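Local atomic coordinates of probable M18-family aminopeptidase 1 (Thermotoga maritima, PDB entry 2GLF), a protein that probably removes amino acids from the N-terminal ends of peptides as a metal-dependent aminopeptidase of the M18 family, holding manganese ions in this structure. Residues A66-R69 / G70-A74; T116-Y119 / G120-K124; Y246-D249 / D250-A254; D276-E279 / I280-G284; G401-A404 / K405-A408. All coordinates share one frame; numbering follows the deposited sequence.

How the interactions relate
The five local contacts, numbered in chain order, surround a metal site whose ligands come from strands, a loop and a helix start spread over the chain. Interaction 1 turns a hairpin of the nine-stranded mixed sheet. Its strand 73-77 neighbours strand 270-275, which runs into interaction 4, centred about 14 Å away. Interaction 2 ends a strand of the separate six-stranded antiparallel sheet and packs Tyr119 on interaction 4. Interaction 3 opens helix 248-263; its centre is about 15 Å from that of interaction 4, yet Asp249 and Glu279 bind one manganese ion. Interaction 5, centred about 12 Å from interaction 4, packs Ile403 and Phe406 on it.

Interaction 1 of 5, residues A66-R69 / G70-A74; sequences AVNR and GKAIA
Ala66 and Ala74 face each other as an antiparallel hydrogen-bonded pair, with their CA atoms 5.2 Å apart, in the beta hairpin of strands 64-67 and 73-77. Each backbone N donates to the other's O, Ala66 N to Ala74 O over 2.7 Å and Ala74 N to Ala66 O over 2.8 Å. Val67 and Ile73 form the next, non-hydrogen-bonded pair. Closer to the turn, where the strands have ended, Asn68 N donates to Ala72 O at 2.7 Å, and Gly70 takes up a positive phi.

On one face of the hairpin, Val67 CG2 meets Ile73 CD1 at 3.8 Å, the two side chains slanting across each other. With CG1 of Val67 anti to its own nitrogen (chi1 -178°), that branch is swung toward the turn, 3.6 Å from Gly70 N. On the loop, Asn68 CB rests on Ala72 CB.

Arg69 reaches Asp413 of a second subunit; Lys71 NZ bonds His369 of that subunit and forms a salt bridge with Glu224 of its own chain. Helix 33-45 packs on the Val67 and Ile73 face, Phe292 of helix 292-303 covers Ala66 and Ala74, and strand 270-275 continues the sheet beside Ile73.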
loop_
_atom_site.group_PDB
_atom_site.type_symbol
_atom_site.label_atom_id
_atom_site.label_comp_id
_atom_site.label_asym_id
_atom_site.label_seq_id
_atom_site.Cartn_x
_atom_site.Cartn_y
_atom_site.Cartn_z
ATOM N N ALA A 66 -30.567 -20.506 -47.596
ATOM C CA ALA A 66 -30.587 -19.073 -47.809
ATOM C C ALA A 66 -29.281 -18.493 -47.290
ATOM O O ALA A 66 -28.872 -18.779 -46.163
ATOM C CB ALA A 66 -31.759 -18.456 -47.076
ATOM N N VAL A 67 -28.614 -17.702 -48.123
ATOM C CA VAL A 67 -27.367 -17.059 -47.733
ATOM C C VAL A 67 -27.777 -15.663 -47.296
ATOM O O VAL A 67 -28.447 -14.967 -48.049
ATOM C CB VAL A 67 -26.403 -16.941 -48.928
ATOM C CG1 VAL A 67 -25.089 -16.305 -48.484
ATOM C CG2 VAL A 67 -26.162 -18.310 -49.532
ATOM N N ASN A 68 -27.406 -15.251 -46.089
ATOM C CA ASN A 68 -27.784 -13.920 -45.624
ATOM C C ASN A 68 -27.051 -12.843 -46.417
ATOM O O ASN A 68 -27.591 -12.317 -47.392
ATOM C CB ASN A 68 -27.503 -13.763 -44.127
ATOM C CG ASN A 68 -28.038 -12.453 -43.569
ATOM O OD1 ASN A 68 -28.280 -12.327 -42.368
ATOM N ND2 ASN A 68 -28.217 -11.468 -44.440
ATOM N N ARG A 69 -25.834 -12.500 -46.013
ATOM C CA ARG A 69 -25.095 -11.485 -46.754
ATOM C C ARG A 69 -23.679 -11.951 -47.048
ATOM O O ARG A 69 -22.729 -11.159 -47.044
ATOM C CB ARG A 69 -25.069 -10.163 -45.985
ATOM C CG ARG A 69 -26.392 -9.395 -46.002
ATOM C CD ARG A 69 -26.249 -8.084 -45.246
ATOM N NE ARG A 69 -27.437 -7.228 -45.291
ATOM C CZ ARG A 69 -28.632 -7.558 -44.807
ATOM N NH1 ARG A 69 -28.827 -8.740 -44.236
ATOM N NH2 ARG A 69 -29.629 -6.689 -44.870
ATOM N N GLY A 70 -23.552 -13.247 -47.320
ATOM C CA GLY A 70 -22.250 -13.814 -47.608
ATOM C C GLY A 70 -21.525 -14.067 -46.306
ATOM O O GLY A 70 -20.340 -14.388 -46.300
ATOM N N LYS A 71 -22.247 -13.926 -45.199
ATOM C CA LYS A 71 -21.671 -14.131 -43.878
ATOM C C LYS A 71 -22.525 -15.059 -43.024
ATOM O O LYS A 71 -22.115 -15.476 -41.949
ATOM C CB LYS A 71 -21.504 -12.788 -43.166
ATOM C CG LYS A 71 -20.571 -11.826 -43.870
ATOM C CD LYS A 71 -20.513 -10.504 -43.134
ATOM C CE LYS A 71 -19.562 -9.546 -43.816
ATOM N NZ LYS A 71 -19.459 -8.240 -43.102
ATOM N N ALA A 72 -23.719 -15.376 -43.499
ATOM C CA ALA A 72 -24.602 -16.265 -42.763
ATOM C C ALA A 72 -25.329 -17.137 -43.768
ATOM O O ALA A 72 -25.529 -16.739 -44.914
ATOM C CB ALA A 72 -25.591 -15.458 -41.949
ATOM N N ILE A 73 -25.725 -18.331 -43.359
ATOM C CA ILE A 73 -26.415 -19.205 -44.285
ATOM C C ILE A 73 -27.205 -20.287 -43.561
ATOM O O ILE A 73 -26.676 -21.014 -42.721
ATOM C CB ILE A 73 -25.405 -19.839 -45.265
ATOM C CG1 ILE A 73 -26.137 -20.658 -46.323
ATOM C CG2 ILE A 73 -24.403 -20.691 -44.502
ATOM C CD1 ILE A 73 -25.215 -21.265 -47.360
ATOM N N ALA A 74 -28.488 -20.368 -43.884
ATOM C CA ALA A 74 -29.369 -21.356 -43.286
ATOM C C ALA A 74 -29.712 -22.410 -44.341
ATOM O O ALA A 74 -30.035 -22.081 -45.480
ATOM C CB ALA A 74 -30.634 -20.680 -42.775
#

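Interaction 2 of 5, residues T116-Y119 / G120-K124; sequences THYY and GGIKK
Tyr118 and Ile122 touch where strand 111-119 gives way to a loop that reverses through an inverse gamma turn centred on Gly121. The turn is closed by a weak bond from Ile122 N to Gly120 O, 3.2 Å long.

Apolar contact comes first: Ile122 CD1 lies 3.3 Å from Tyr118 CB and also near CG, at the root of the ring. Tyr118 has its ring placed between its own nitrogen and carbonyl carbon (chi1 73°), which swings it back over the loop.

The ring itself is met from two directions. Lys124 CE sits over one face, 4.2 Å from the centroid and offset toward the rim, a CH-pi contact made possible by a bend in the lysine chain. Gly120 O approaches the edge in the ring plane, 3.4 Å from CD1 of Tyr118.

Polar ends are settled outside. Asp396 of a second subunit shares a hydrogen bond between its OD1 and Tyr118 OH, and a salt bridge between its OD2 and Lys124 NZ. Gly121 O bonds His425 ND1, a second-shell contact that would orient this manganese ligand. Within the strand, His117 ND1 donates to Tyr118 O at 3.3 Å, the acceptor only 3° out of the imidazole plane.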
loop_
_atom_site.group_PDB
_atom_site.type_symbol
_atom_site.label_atom_id
_atom_site.label_comp_id
_atom_site.label_asym_id
_atom_site.label_seq_id
_atom_site.Cartn_x
_atom_site.Cartn_y
_atom_site.Cartn_z
ATOM N N THR A 116 -4.648 -2.638 -36.813
ATOM C CA THR A 116 -5.820 -3.478 -36.752
ATOM C C THR A 116 -6.613 -3.103 -35.523
ATOM O O THR A 116 -6.219 -2.233 -34.752
ATOM C CB THR A 116 -5.460 -4.956 -36.639
ATOM O OG1 THR A 116 -4.936 -5.216 -35.333
ATOM C CG2 THR A 116 -4.428 -5.329 -37.679
ATOM N N HIS A 117 -7.744 -3.775 -35.365
ATOM C CA HIS A 117 -8.630 -3.590 -34.233
ATOM C C HIS A 117 -9.115 -5.022 -34.020
ATOM O O HIS A 117 -9.748 -5.598 -34.898
ATOM C CB HIS A 117 -9.778 -2.669 -34.622
ATOM C CG HIS A 117 -10.623 -2.239 -33.470
ATOM N ND1 HIS A 117 -11.176 -3.136 -32.581
ATOM C CD2 HIS A 117 -11.035 -1.012 -33.073
ATOM C CE1 HIS A 117 -11.895 -2.479 -31.687
ATOM N NE2 HIS A 117 -11.827 -1.188 -31.964
ATOM N N TYR A 118 -8.794 -5.611 -32.872
ATOM C CA TYR A 118 -9.181 -6.991 -32.624
ATOM C C TYR A 118 -10.679 -7.225 -32.505
ATOM O O TYR A 118 -11.436 -6.362 -32.058
ATOM C CB TYR A 118 -8.445 -7.538 -31.398
ATOM C CG TYR A 118 -8.910 -7.005 -30.076
ATOM C CD1 TYR A 118 -9.929 -7.642 -29.365
ATOM C CD2 TYR A 118 -8.316 -5.883 -29.511
ATOM C CE1 TYR A 118 -10.340 -7.170 -28.117
ATOM C CE2 TYR A 118 -8.718 -5.406 -28.268
ATOM C CZ TYR A 118 -9.729 -6.054 -27.577
ATOM O OH TYR A 118 -10.116 -5.584 -26.348
ATOM N N TYR A 119 -11.090 -8.415 -32.934
ATOM C CA TYR A 119 -12.486 -8.826 -32.931
ATOM C C TYR A 119 -12.695 -9.995 -31.977
ATOM O O TYR A 119 -11.998 -11.010 -32.064
ATOM C CB TYR A 119 -12.879 -9.245 -34.341
ATOM C CG TYR A 119 -14.244 -9.864 -34.452
ATOM C CD1 TYR A 119 -15.379 -9.076 -34.589
ATOM C CD2 TYR A 119 -14.401 -11.246 -34.434
ATOM C CE1 TYR A 119 -16.632 -9.649 -34.711
ATOM C CE2 TYR A 119 -15.651 -11.829 -34.552
ATOM C CZ TYR A 119 -16.761 -11.026 -34.695
ATOM O OH TYR A 119 -17.998 -11.607 -34.855
ATOM N N GLY A 120 -13.658 -9.863 -31.075
ATOM C CA GLY A 120 -13.919 -10.941 -30.138
ATOM C C GLY A 120 -12.936 -11.039 -28.979
ATOM O O GLY A 120 -12.093 -10.155 -28.776
ATOM N N GLY A 121 -13.037 -12.133 -28.227
ATOM C CA GLY A 121 -12.179 -12.335 -27.078
ATOM C C GLY A 121 -10.826 -12.990 -27.287
ATOM O O GLY A 121 -10.559 -14.040 -26.710
ATOM N N ILE A 122 -9.968 -12.380 -28.097
ATOM C CA ILE A 122 -8.620 -12.907 -28.328
ATOM C C ILE A 122 -7.836 -12.654 -27.037
ATOM O O ILE A 122 -8.203 -11.767 -26.270
ATOM C CB ILE A 122 -7.889 -12.138 -29.457
ATOM C CG1 ILE A 122 -7.592 -10.703 -28.996
ATOM C CG2 ILE A 122 -8.734 -12.121 -30.715
ATOM C CD1 ILE A 122 -6.740 -9.898 -29.944
ATOM N N LYS A 123 -6.769 -13.406 -26.784
ATOM C CA LYS A 123 -6.000 -13.139 -25.575
ATOM C C LYS A 123 -5.047 -11.976 -25.788
ATOM O O LYS A 123 -4.724 -11.252 -24.842
ATOM C CB LYS A 123 -5.235 -14.367 -25.093
ATOM C CG LYS A 123 -6.017 -15.144 -24.044
ATOM C CD LYS A 123 -5.113 -15.971 -23.164
ATOM C CE LYS A 123 -5.890 -16.546 -22.006
ATOM N NZ LYS A 123 -5.000 -17.283 -21.086
ATOM N N LYS A 124 -4.597 -11.804 -27.027
ATOM C CA LYS A 124 -3.727 -10.687 -27.393
ATOM C C LYS A 124 -2.245 -11.006 -27.417
ATOM O O LYS A 124 -1.585 -10.790 -28.437
ATOM C CB LYS A 124 -3.997 -9.481 -26.481
ATOM C CG LYS A 124 -3.833 -8.124 -27.141
ATOM C CD LYS A 124 -4.581 -7.056 -26.362
ATOM C CE LYS A 124 -6.065 -7.390 -26.284
ATOM N NZ LYS A 124 -6.893 -6.339 -25.617
#

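Interaction 3 of 5, residues Y246-D249 / D250-A254; sequences YGQD and DRICA. With MN (manganese (II) ion), chain F; MN (manganese (II) ion), chain E.
Arg251 folds back over Gly247 and Tyr246 at the start of helix 248-263, where Gly247 holds the N-cap position. Its CB already lies 3.5 Å from Gly247 O, and its CG comes closer to the same oxygen, at 3.2 Å. CD draws away as the chain bends at chi2 (-149°), which directs the guanidinium back across the residues before the helix. NE finds its hydrogen-bond partner outside these residues. NH1 passes 3.7 Å from Gly247 CA and 4.1 Å from Tyr246 CE2; the ring and guanidinium planes are turned 48° against each other, so the two groups do not stack. NH2 reaches a water at 2.9 Å, in the guanidinium plane at its edge, and that water donates to Tyr246 OH at 3.3 Å, linking the two polar ends; Tyr246 OH also hydrogen-bonds Pro96 O.

Asp249, two residues before Arg251, spreads its carboxylate between two manganese ions. OD2 binds one at 2.4 Å together with Glu279 and His425, while OD1 binds the other at 2.3 Å with His92, Asp326 and a water. Such a bridging aspartate is characteristic of the two-metal aminopeptidases of this clan. Asp250 OD2 bonds His92 N, a second-shell bond that would help position this ligand.

The helix start is buried: helix 13-29 packs on Arg251 and Ile252, strand 223-229 lies against Tyr246, and strand 429-432 borders Gln248 and Ile252.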
loop_
_atom_site.group_PDB
_atom_site.type_symbol
_atom_site.label_atom_id
_atom_site.label_comp_id
_atom_site.label_asym_id
_atom_site.label_seq_id
_atom_site.Cartn_x
_atom_site.Cartn_y
_atom_site.Cartn_z
ATOM N N TYR A 246 -6.906 -23.415 -36.053
ATOM C CA TYR A 246 -7.464 -22.124 -35.709
ATOM C C TYR A 246 -8.937 -22.059 -36.057
ATOM O O TYR A 246 -9.369 -22.579 -37.087
ATOM C CB TYR A 246 -6.750 -21.009 -36.466
ATOM C CG TYR A 246 -7.551 -19.731 -36.534
ATOM C CD1 TYR A 246 -7.629 -18.879 -35.439
ATOM C CD2 TYR A 246 -8.266 -19.398 -37.680
ATOM C CE1 TYR A 246 -8.395 -17.731 -35.480
ATOM C CE2 TYR A 246 -9.039 -18.254 -37.732
ATOM C CZ TYR A 246 -9.099 -17.420 -36.626
ATOM O OH TYR A 246 -9.849 -16.261 -36.675
ATOM N N GLY A 247 -9.699 -21.409 -35.186
ATOM C CA GLY A 247 -11.113 -21.222 -35.428
ATOM C C GLY A 247 -11.966 -22.436 -35.201
ATOM O O GLY A 247 -13.112 -22.478 -35.655
ATOM N N GLN A 248 -11.429 -23.434 -34.515
ATOM C CA GLN A 248 -12.229 -24.613 -34.248
ATOM C C GLN A 248 -13.417 -24.188 -33.408
ATOM O O GLN A 248 -14.425 -24.896 -33.345
ATOM C CB GLN A 248 -11.418 -25.680 -33.521
ATOM C CG GLN A 248 -10.674 -26.584 -34.477
ATOM C CD GLN A 248 -9.968 -27.714 -33.779
ATOM O OE1 GLN A 248 -9.003 -27.499 -33.043
ATOM N NE2 GLN A 248 -10.447 -28.934 -33.999
ATOM N N ASP A 249 -13.305 -23.019 -32.775
ATOM C CA ASP A 249 -14.403 -22.525 -31.965
ATOM C C ASP A 249 -15.604 -22.345 -32.874
ATOM O O ASP A 249 -15.775 -21.317 -33.533
ATOM C CB ASP A 249 -14.084 -21.197 -31.289
ATOM C CG ASP A 249 -15.174 -20.775 -30.292
ATOM O OD1 ASP A 249 -16.373 -21.009 -30.564
ATOM O OD2 ASP A 249 -14.838 -20.187 -29.241
ATOM N N ASP A 250 -16.395 -23.409 -32.900
ATOM C CA ASP A 250 -17.634 -23.545 -33.637
ATOM C C ASP A 250 -17.650 -23.898 -35.103
ATOM O O ASP A 250 -18.707 -24.245 -35.627
ATOM C CB ASP A 250 -18.529 -22.353 -33.395
ATOM C CG ASP A 250 -19.900 -22.784 -32.975
ATOM O OD1 ASP A 250 -19.975 -23.727 -32.158
ATOM O OD2 ASP A 250 -20.891 -22.205 -33.457
ATOM N N ARG A 251 -16.520 -23.812 -35.791
ATOM C CA ARG A 251 -16.553 -24.235 -37.186
ATOM C C ARG A 251 -16.520 -25.755 -37.076
ATOM O O ARG A 251 -16.848 -26.470 -38.020
ATOM C CB ARG A 251 -15.352 -23.706 -37.983
ATOM C CG ARG A 251 -15.299 -22.187 -38.027
ATOM C CD ARG A 251 -14.672 -21.645 -39.295
ATOM N NE ARG A 251 -14.861 -20.200 -39.359
ATOM C CZ ARG A 251 -13.986 -19.305 -38.917
ATOM N NH1 ARG A 251 -12.844 -19.701 -38.382
ATOM N NH2 ARG A 251 -14.264 -18.012 -38.988
ATOM N N ILE A 252 -16.145 -26.236 -35.890
ATOM C CA ILE A 252 -16.095 -27.663 -35.633
ATOM C C ILE A 252 -17.527 -28.132 -35.453
ATOM O O ILE A 252 -17.859 -29.274 -35.748
ATOM C CB ILE A 252 -15.294 -28.000 -34.359
ATOM C CG1 ILE A 252 -15.001 -29.504 -34.322
ATOM C CG2 ILE A 252 -16.085 -27.603 -33.120
ATOM C CD1 ILE A 252 -14.005 -29.913 -33.257
ATOM N N CYS A 253 -18.378 -27.245 -34.957
ATOM C CA CYS A 253 -19.776 -27.585 -34.778
ATOM C C CYS A 253 -20.518 -27.319 -36.068
ATOM O O CYS A 253 -21.529 -27.954 -36.356
ATOM C CB CYS A 253 -20.382 -26.767 -33.651
ATOM S SG CYS A 253 -20.021 -27.488 -32.077
ATOM N N ALA A 254 -20.001 -26.376 -36.847
ATOM C CA ALA A 254 -20.604 -26.034 -38.123
ATOM C C ALA A 254 -20.400 -27.191 -39.089
ATOM O O ALA A 254 -21.311 -27.573 -39.820
ATOM C CB ALA A 254 -19.967 -24.778 -38.679
HETATM MN MN MN F . -16.023 -18.134 -28.792
HETATM MN MN MN E . -18.379 -20.363 -29.606
HETATM O O HOH W 1 -12.593 -15.739 -38.376
HETATM O O HOH W 2 -17.471 -21.605 -27.816
#

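Interaction 4 of 5, residues D276-E279 / I280-G284; sequences DKEE and IGSDG. With MN (manganese (II) ion), chain F.
A tight 3-10 turn in the loop after strand 270-275 joins Lys277 and Glu278 to residues 280-282 and presents Glu279 to a manganese ion. Two successive bonds define it: Ile280 N donates to Lys277 O at 3.2 Å, and Gly281 N donates to Glu278 O at 2.9 Å, nearly straight at the hydrogen (170°). Lys277 O has a second donor, Ser282 N at 2.7 Å. Its two donors arrive from opposite faces of the carbonyl plane, so this one oxygen is gripped twice.

Side chains follow the backbone. Ile280 runs alongside Lys277 in the same direction, its CD1 3.8 Å from Lys277 CG, and Ser282 OG leans over Glu278 CA at 3.3 Å.

Glu279 turns away from all this. A bend at chi2 (-64°) curls the chain so that OE2 meets the manganese at 2.0 Å, while OE1 of the same carboxylate lies farther from the ion, at 2.6 Å. Asp249 and His425 complete the protein ligands of this ion, and Asp94 accepts from Glu279 N, holding the backbone behind the carboxylate. Ile280 also packs on Gly361 of a second subunit. A paired Glu-Glu whose second member ligates metal on a loop following a central strand is typical of the two-metal site of this clan of zinc exopeptidases.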
loop_
_atom_site.group_PDB
_atom_site.type_symbol
_atom_site.label_atom_id
_atom_site.label_comp_id
_atom_site.label_asym_id
_atom_site.label_seq_id
_atom_site.Cartn_x
_atom_site.Cartn_y
_atom_site.Cartn_z
ATOM N N ASP A 276 -23.075 -15.294 -37.897
ATOM C CA ASP A 276 -21.853 -14.499 -37.836
ATOM C C ASP A 276 -22.078 -13.527 -36.665
ATOM O O ASP A 276 -23.207 -13.375 -36.202
ATOM C CB ASP A 276 -21.688 -13.787 -39.203
ATOM C CG ASP A 276 -20.874 -12.489 -39.145
ATOM O OD1 ASP A 276 -21.443 -11.434 -39.519
ATOM O OD2 ASP A 276 -19.676 -12.502 -38.768
ATOM N N LYS A 277 -21.017 -12.915 -36.151
ATOM C CA LYS A 277 -21.153 -11.956 -35.052
ATOM C C LYS A 277 -21.430 -12.516 -33.651
ATOM O O LYS A 277 -21.657 -11.745 -32.727
ATOM C CB LYS A 277 -22.242 -10.922 -35.384
ATOM C CG LYS A 277 -21.760 -9.663 -36.096
ATOM C CD LYS A 277 -20.962 -9.995 -37.339
ATOM C CE LYS A 277 -20.632 -8.762 -38.171
ATOM N NZ LYS A 277 -19.683 -7.843 -37.489
ATOM N N GLU A 278 -21.417 -13.833 -33.470
ATOM C CA GLU A 278 -21.680 -14.370 -32.134
ATOM C C GLU A 278 -20.578 -13.955 -31.162
ATOM O O GLU A 278 -20.862 -13.593 -30.020
ATOM C CB GLU A 278 -21.773 -15.895 -32.161
ATOM C CG GLU A 278 -20.627 -16.597 -31.444
ATOM C CD GLU A 278 -20.796 -16.670 -29.943
ATOM O OE1 GLU A 278 -19.837 -17.099 -29.259
ATOM O OE2 GLU A 278 -21.885 -16.312 -29.450
ATOM N N GLU A 279 -19.328 -14.023 -31.623
ATOM C CA GLU A 279 -18.173 -13.669 -30.806
ATOM C C GLU A 279 -18.184 -12.231 -30.287
ATOM O O GLU A 279 -17.282 -11.844 -29.551
ATOM C CB GLU A 279 -16.870 -13.905 -31.580
ATOM C CG GLU A 279 -16.501 -15.366 -31.848
ATOM C CD GLU A 279 -16.214 -16.169 -30.588
ATOM O OE1 GLU A 279 -16.153 -15.589 -29.491
ATOM O OE2 GLU A 279 -16.043 -17.393 -30.695
ATOM N N ILE A 280 -19.175 -11.431 -30.680
ATOM C CA ILE A 280 -19.266 -10.052 -30.195
ATOM C C ILE A 280 -20.641 -9.735 -29.612
ATOM O O ILE A 280 -20.965 -8.573 -29.364
ATOM C CB ILE A 280 -18.919 -8.994 -31.306
ATOM C CG1 ILE A 280 -19.786 -9.183 -32.555
ATOM C CG2 ILE A 280 -17.448 -9.084 -31.660
ATOM C CD1 ILE A 280 -21.195 -8.599 -32.448
ATOM N N GLY A 281 -21.446 -10.774 -29.394
ATOM C CA GLY A 281 -22.772 -10.582 -28.832
ATOM C C GLY A 281 -23.932 -10.913 -29.755
ATOM O O GLY A 281 -25.071 -11.003 -29.301
ATOM N N SER A 282 -23.649 -11.079 -31.047
ATOM C CA SER A 282 -24.658 -11.414 -32.061
ATOM C C SER A 282 -25.496 -10.230 -32.548
ATOM O O SER A 282 -26.686 -10.371 -32.823
ATOM C CB SER A 282 -25.583 -12.534 -31.559
ATOM O OG SER A 282 -24.859 -13.737 -31.333
ATOM N N ASP A 283 -24.859 -9.068 -32.664
ATOM C CA ASP A 283 -25.522 -7.854 -33.136
ATOM C C ASP A 283 -25.231 -7.687 -34.624
ATOM O O ASP A 283 -24.118 -7.965 -35.073
ATOM C CB ASP A 283 -24.996 -6.633 -32.379
ATOM C CG ASP A 283 -25.317 -6.680 -30.898
ATOM O OD1 ASP A 283 -26.506 -6.531 -30.539
ATOM O OD2 ASP A 283 -24.379 -6.869 -30.094
ATOM N N GLY A 284 -26.229 -7.242 -35.383
ATOM C CA GLY A 284 -26.038 -7.045 -36.810
ATOM C C GLY A 284 -27.066 -7.718 -37.703
ATOM O O GLY A 284 -27.966 -8.404 -37.222
HETATM MN MN MN F . -16.023 -18.134 -28.792
#

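Interaction 5 of 5, residues G401-A404 / K405-A408; sequences GTIA and KFFA
Ala404 O starts the short helix 404-408 by accepting from two donors, Ala408 N at 3.1 Å and Phe407 N at 3.0 Å. Thr402 precedes the turn into the helix, and its OG1 accepts a weak capping bond from Ala404 N at 3.5 Å. A further weak bond joins Phe406 N to Ile403 O.

Ile403 is the residue on which both phenylalanines close. Its CD1 meets Phe407 CE1 at 3.8 Å, the two side chains lying next to each other and heading the same way. Ile403 O sits in the plane of the Phe407 ring, at its edge, 3.3 Å from CD1 of that ring. Ile403 CB also touches Phe406 CD2 at 3.9 Å.

Lys405 takes the place between its nitrogen and carbonyl carbon with CG (chi1 68°), and this brings the chain round to two neighbours. CG lies 3.7 Å above the Phe406 ring, over its centre, and also 3.7 Å from Thr402 O. Lys405 NZ bonds Ser364 O, while Thr402 OG1 bonds Asp416 OD2.

The helix and the residue before it rest on the central sheet, Ile403 and Phe407 against strand 87-92 and Ala404, Phe407 and Ala408 against strand 414-421. Thr402 and Ala404 touch strand 321-329, and Phe275, just at the end of strand 270-275, meets the Phe407 ring at a steep angle.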
loop_
_atom_site.group_PDB
_atom_site.type_symbol
_atom_site.label_atom_id
_atom_site.label_comp_id
_atom_site.label_asym_id
_atom_site.label_seq_id
_atom_site.Cartn_x
_atom_site.Cartn_y
_atom_site.Cartn_z
ATOM N N GLY A 401 -22.257 -17.850 -22.049
ATOM C CA GLY A 401 -23.345 -17.324 -22.850
ATOM C C GLY A 401 -23.197 -17.673 -24.319
ATOM O O GLY A 401 -22.254 -17.231 -24.974
ATOM N N THR A 402 -24.121 -18.479 -24.835
ATOM C CA THR A 402 -24.100 -18.874 -26.240
ATOM C C THR A 402 -25.344 -18.312 -26.911
ATOM O O THR A 402 -26.134 -17.614 -26.275
ATOM C CB THR A 402 -24.105 -20.397 -26.407
ATOM O OG1 THR A 402 -25.263 -20.935 -25.764
ATOM C CG2 THR A 402 -22.858 -21.010 -25.792
ATOM N N ILE A 403 -25.527 -18.629 -28.191
ATOM C CA ILE A 403 -26.677 -18.120 -28.925
ATOM C C ILE A 403 -27.979 -18.858 -28.612
ATOM O O ILE A 403 -29.053 -18.457 -29.063
ATOM C CB ILE A 403 -26.426 -18.152 -30.447
ATOM C CG1 ILE A 403 -26.436 -19.587 -30.968
ATOM C CG2 ILE A 403 -25.095 -17.500 -30.751
ATOM C CD1 ILE A 403 -26.384 -19.670 -32.488
ATOM N N ALA A 404 -27.879 -19.924 -27.825
ATOM C CA ALA A 404 -29.052 -20.702 -27.461
ATOM C C ALA A 404 -30.174 -19.807 -26.946
ATOM O O ALA A 404 -31.319 -19.926 -27.380
ATOM C CB ALA A 404 -28.687 -21.740 -26.405
ATOM N N LYS A 405 -29.844 -18.907 -26.026
ATOM C CA LYS A 405 -30.845 -18.009 -25.452
ATOM C C LYS A 405 -31.772 -17.348 -26.490
ATOM O O LYS A 405 -32.990 -17.288 -26.298
ATOM C CB LYS A 405 -30.158 -16.916 -24.625
ATOM C CG LYS A 405 -29.346 -15.936 -25.454
ATOM C CD LYS A 405 -28.910 -14.728 -24.640
ATOM C CE LYS A 405 -27.882 -15.090 -23.581
ATOM N NZ LYS A 405 -27.394 -13.869 -22.885
ATOM N N PHE A 406 -31.191 -16.857 -27.583
ATOM C CA PHE A 406 -31.951 -16.180 -28.627
ATOM C C PHE A 406 -33.041 -17.026 -29.258
ATOM O O PHE A 406 -34.108 -16.517 -29.614
ATOM C CB PHE A 406 -31.009 -15.676 -29.716
ATOM C CG PHE A 406 -29.929 -14.779 -29.200
ATOM C CD1 PHE A 406 -30.244 -13.697 -28.377
ATOM C CD2 PHE A 406 -28.592 -15.024 -29.515
ATOM C CE1 PHE A 406 -29.245 -12.871 -27.870
ATOM C CE2 PHE A 406 -27.580 -14.201 -29.012
ATOM C CZ PHE A 406 -27.910 -13.121 -28.185
ATOM N N PHE A 407 -32.779 -18.317 -29.407
ATOM C CA PHE A 407 -33.767 -19.197 -30.005
ATOM C C PHE A 407 -34.839 -19.584 -28.998
ATOM O O PHE A 407 -36.018 -19.693 -29.348
ATOM C CB PHE A 407 -33.079 -20.425 -30.598
ATOM C CG PHE A 407 -32.184 -20.093 -31.748
ATOM C CD1 PHE A 407 -30.931 -19.537 -31.527
ATOM C CD2 PHE A 407 -32.631 -20.245 -33.057
ATOM C CE1 PHE A 407 -30.137 -19.133 -32.588
ATOM C CE2 PHE A 407 -31.842 -19.841 -34.134
ATOM C CZ PHE A 407 -30.593 -19.283 -33.896
ATOM N N ALA A 408 -34.434 -19.778 -27.746
ATOM C CA ALA A 408 -35.383 -20.120 -26.695
ATOM C C ALA A 408 -36.260 -18.886 -26.507
ATOM O O ALA A 408 -37.386 -18.966 -26.017
ATOM C CB ALA A 408 -34.643 -20.444 -25.409
#